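Long-range contact in putative PAS/PAC sensor protein (Nakamurella multipartita DSM 44233, PDB 6HMJ), which senses blue light through a flavin-binding light-oxygen-voltage domain and mediates RNA binding and translational regulation: residues A[67-78]-A[89-97]. Sequence-based numbering, arbitrary orientation.
Sequences CLATGRPVVVNH and PAMTTLTAL
His78 and Thr92 meet on the buried face of the antiparallel β-hairpin 74-82/85-97 of the N-terminal PAS domain. With CG set between its backbone N and carbonyl carbon (chi1 64°), the imidazole swings back over the partner strand. One face rests on Ala90, whose C lies 4.2 Å above the ring plane, while at the ring edge His78 NE2 and Thr92 OG1 share a bent hydrogen bond of 2.8 Å (136°). Trp60 of helix 54-70 also hydrogen-bonds this hydroxyl and meets the imidazole edge-to-face. An alanine here would probably cost Thr92 OG1 its imidazole partner, remove the ring that Trp60 meets, and open a gap beside Ala90. Farther along this face, Cys67 SG packs on Leu94 CB (4.1 Å), where the last turn of helix 54-70 lies against strand 85-97.

The opposite face, with Val75, Met91, Thr93 and Asn77, is covered by the second subunit; there Met91 CG packs on Val75 CG1 at 3.6 Å. The loose, solvent side is the turn after the helix: partly exposed Gly71 touches Ala96 CB through its CA (3.8 Å), and exposed Arg72 turns away.

Paired backbone bonds link Val74 to Leu94, Val76 to Thr92 and His78 to Ala90. In the last pair, His78 N approaches Ala90 O from above the carbonyl plane, at 3.2 Å. Arg116 of the second subunit hydrogen-bonds both Ala90 O and His78 O, so its guanidinium probably offsets the negative ends of these neighbouring carbonyls and links the hairpin to the second subunit.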
loop_
_atom_site.group_PDB
_atom_site.type_symbol
_atom_site.label_atom_id
_atom_site.label_comp_id
_atom_site.label_asym_id
_atom_site.label_seq_id
_atom_site.Cartn_x
_atom_site.Cartn_y
_atom_site.Cartn_z
ATOM N N CYS A 67 2.035 45.004 -45.007
ATOM C CA CYS A 67 0.594 44.787 -45.070
ATOM C C CYS A 67 -0.096 45.870 -45.887
ATOM O O CYS A 67 -1.106 45.600 -46.548
ATOM C CB CYS A 67 0.006 44.734 -43.658
ATOM S SG CYS A 67 -1.753 44.283 -43.588
ATOM N N LEU A 68 0.428 47.096 -45.856
ATOM C CA LEU A 68 -0.145 48.167 -46.662
ATOM C C LEU A 68 -0.014 47.846 -48.147
ATOM O O LEU A 68 -1.011 47.750 -48.871
ATOM C CB LEU A 68 0.552 49.488 -46.334
ATOM C CG LEU A 68 0.151 50.188 -45.032
ATOM C CD1 LEU A 68 1.091 51.356 -44.756
ATOM C CD2 LEU A 68 -1.293 50.657 -45.048
ATOM N N ALA A 69 1.218 47.625 -48.610
ATOM C CA ALA A 69 1.451 47.408 -50.034
ATOM C C ALA A 69 0.879 46.070 -50.485
ATOM O O ALA A 69 0.212 45.986 -51.523
ATOM C CB ALA A 69 2.946 47.483 -50.337
ATOM N N THR A 70 1.133 45.010 -49.718
ATOM C CA THR A 70 0.714 43.679 -50.134
ATOM C C THR A 70 -0.765 43.430 -49.855
ATOM O O THR A 70 -1.438 42.751 -50.639
ATOM C CB THR A 70 1.557 42.617 -49.418
ATOM O OG1 THR A 70 1.257 42.634 -48.016
ATOM C CG2 THR A 70 3.044 42.880 -49.618
ATOM N N GLY A 71 -1.291 43.963 -48.754
ATOM C CA GLY A 71 -2.640 43.631 -48.351
ATOM C C GLY A 71 -2.788 42.255 -47.741
ATOM O O GLY A 71 -3.910 41.863 -47.396
ATOM N N ARG A 72 -1.693 41.516 -47.598
ATOM C CA ARG A 72 -1.560 40.171 -47.060
ATOM C C ARG A 72 -1.403 40.242 -45.543
ATOM O O ARG A 72 -0.689 41.113 -45.038
ATOM C CB ARG A 72 -0.326 39.515 -47.675
ATOM C CG ARG A 72 -0.416 39.329 -49.190
ATOM C CD ARG A 72 0.907 38.850 -49.778
ATOM N NE ARG A 72 0.842 38.664 -51.226
ATOM C CZ ARG A 72 1.877 38.311 -51.985
ATOM N NH1 ARG A 72 3.072 38.121 -51.439
ATOM N NH2 ARG A 72 1.725 38.164 -53.295
ATOM N N PRO A 73 -2.041 39.364 -44.767
ATOM C CA PRO A 73 -1.897 39.448 -43.309
ATOM C C PRO A 73 -0.446 39.289 -42.876
ATOM O O PRO A 73 0.352 38.615 -43.530
ATOM C CB PRO A 73 -2.767 38.294 -42.801
ATOM C CG PRO A 73 -3.820 38.158 -43.841
ATOM C CD PRO A 73 -3.143 38.462 -45.152
ATOM N N VAL A 74 -0.114 39.919 -41.751
ATOM C CA VAL A 74 1.240 39.899 -41.210
ATOM C C VAL A 74 1.164 39.732 -39.700
ATOM O O VAL A 74 0.273 40.284 -39.047
ATOM C CB VAL A 74 2.011 41.188 -41.566
ATOM C CG1 VAL A 74 3.449 41.104 -41.074
ATOM C CG2 VAL A 74 1.960 41.449 -43.066
ATOM N N VAL A 75 2.101 38.964 -39.146
ATOM C CA VAL A 75 2.236 38.800 -37.704
ATOM C C VAL A 75 3.677 39.101 -37.318
ATOM O O VAL A 75 4.615 38.646 -37.982
ATOM C CB VAL A 75 1.835 37.382 -37.245
ATOM C CG1 VAL A 75 2.062 37.226 -35.748
ATOM C CG2 VAL A 75 0.384 37.096 -37.606
ATOM N N VAL A 76 3.850 39.860 -36.239
ATOM C CA VAL A 76 5.166 40.270 -35.761
ATOM C C VAL A 76 5.247 39.969 -34.271
ATOM O O VAL A 76 4.438 40.479 -33.487
ATOM C CB VAL A 76 5.442 41.759 -36.027
ATOM C CG1 VAL A 76 6.737 42.191 -35.353
ATOM C CG2 VAL A 76 5.509 42.024 -37.525
ATOM N N ASN A 77 6.224 39.153 -33.882
ATOM C CA ASN A 77 6.496 38.886 -32.477
ATOM C C ASN A 77 7.423 39.958 -31.923
ATOM O O ASN A 77 8.399 40.345 -32.572
ATOM C CB ASN A 77 7.133 37.507 -32.303
ATOM C CG ASN A 77 6.230 36.380 -32.770
ATOM O OD1 ASN A 77 5.014 36.540 -32.865
ATOM N ND2 ASN A 77 6.825 35.231 -33.063
ATOM N N HIS A 78 7.121 40.430 -30.718
ATOM C CA HIS A 78 7.866 41.532 -30.124
ATOM C C HIS A 78 7.603 41.558 -28.623
ATOM O O HIS A 78 6.934 40.679 -28.071
ATOM C CB HIS A 78 7.475 42.863 -30.766
ATOM C CG HIS A 78 6.044 43.240 -30.541
ATOM N ND1 HIS A 78 5.620 43.911 -29.414
ATOM C CD2 HIS A 78 4.937 43.032 -31.293
ATOM C CE1 HIS A 78 4.317 44.108 -29.486
ATOM N NE2 HIS A 78 3.877 43.582 -30.615
ATOM N N PRO A 89 5.901 39.622 -23.133
ATOM C CA PRO A 89 5.829 39.093 -24.499
ATOM C C PRO A 89 4.538 39.527 -25.169
ATOM O O PRO A 89 3.479 39.581 -24.540
ATOM C CB PRO A 89 5.876 37.577 -24.294
ATOM C CG PRO A 89 5.253 37.377 -22.958
ATOM C CD PRO A 89 5.656 38.573 -22.127
ATOM N N ALA A 90 4.630 39.839 -26.459
ATOM C CA ALA A 90 3.486 40.368 -27.181
ATOM C C ALA A 90 3.545 39.925 -28.635
ATOM O O ALA A 90 4.529 39.345 -29.098
ATOM C CB ALA A 90 3.430 41.895 -27.084
ATOM N N MET A 91 2.461 40.216 -29.352
ATOM C CA MET A 91 2.314 39.820 -30.745
ATOM C C MET A 91 1.330 40.779 -31.399
ATOM O O MET A 91 0.277 41.074 -30.825
ATOM C CB MET A 91 1.820 38.370 -30.850
ATOM C CG MET A 91 1.619 37.853 -32.272
ATOM S SD MET A 91 0.076 36.937 -32.504
ATOM C CE MET A 91 -1.143 38.206 -32.160
ATOM N N THR A 92 1.683 41.276 -32.581
ATOM C CA THR A 92 0.814 42.152 -33.351
ATOM C C THR A 92 0.343 41.416 -34.596
ATOM O O THR A 92 1.150 40.793 -35.295
ATOM C CB THR A 92 1.534 43.442 -33.756
ATOM O OG1 THR A 92 1.950 44.147 -32.581
ATOM C CG2 THR A 92 0.617 44.338 -34.580
ATOM N N THR A 93 -0.956 41.483 -34.858
ATOM C CA THR A 93 -1.543 40.970 -36.086
ATOM C C THR A 93 -2.044 42.144 -36.916
ATOM O O THR A 93 -2.674 43.066 -36.387
ATOM C CB THR A 93 -2.690 40.001 -35.790
ATOM O OG1 THR A 93 -2.211 38.923 -34.978
ATOM C CG2 THR A 93 -3.268 39.438 -37.079
ATOM N N LEU A 94 -1.774 42.100 -38.218
ATOM C CA LEU A 94 -2.119 43.187 -39.126
ATOM C C LEU A 94 -2.921 42.618 -40.285
ATOM O O LEU A 94 -2.453 41.708 -40.977
ATOM C CB LEU A 94 -0.861 43.894 -39.639
ATOM C CG LEU A 94 0.093 44.447 -38.578
ATOM C CD1 LEU A 94 1.469 44.676 -39.178
ATOM C CD2 LEU A 94 -0.443 45.734 -37.971
ATOM N N THR A 95 -4.123 43.149 -40.489
ATOM C CA THR A 95 -4.955 42.801 -41.631
ATOM C C THR A 95 -5.383 44.076 -42.343
ATOM O O THR A 95 -5.603 45.116 -41.715
ATOM C CB THR A 95 -6.183 41.983 -41.215
ATOM O OG1 THR A 95 -6.892 42.665 -40.176
ATOM C CG2 THR A 95 -5.756 40.613 -40.715
ATOM N N ALA A 96 -5.498 43.982 -43.664
ATOM C CA ALA A 96 -5.807 45.123 -44.511
ATOM C C ALA A 96 -7.259 45.082 -44.966
ATOM O O ALA A 96 -7.823 44.008 -45.206
ATOM C CB ALA A 96 -4.887 45.157 -45.734
ATOM N N LEU A 97 -7.856 46.263 -45.083
ATOM C CA LEU A 97 -9.234 46.416 -45.531
ATOM C C LEU A 97 -9.198 46.852 -46.991
ATOM O O LEU A 97 -8.844 47.996 -47.297
ATOM C CB LEU A 97 -9.981 47.435 -44.674
ATOM C CG LEU A 97 -10.154 47.125 -43.186
ATOM C CD1 LEU A 97 -10.726 48.336 -42.460
ATOM C CD2 LEU A 97 -11.048 45.913 -42.980
#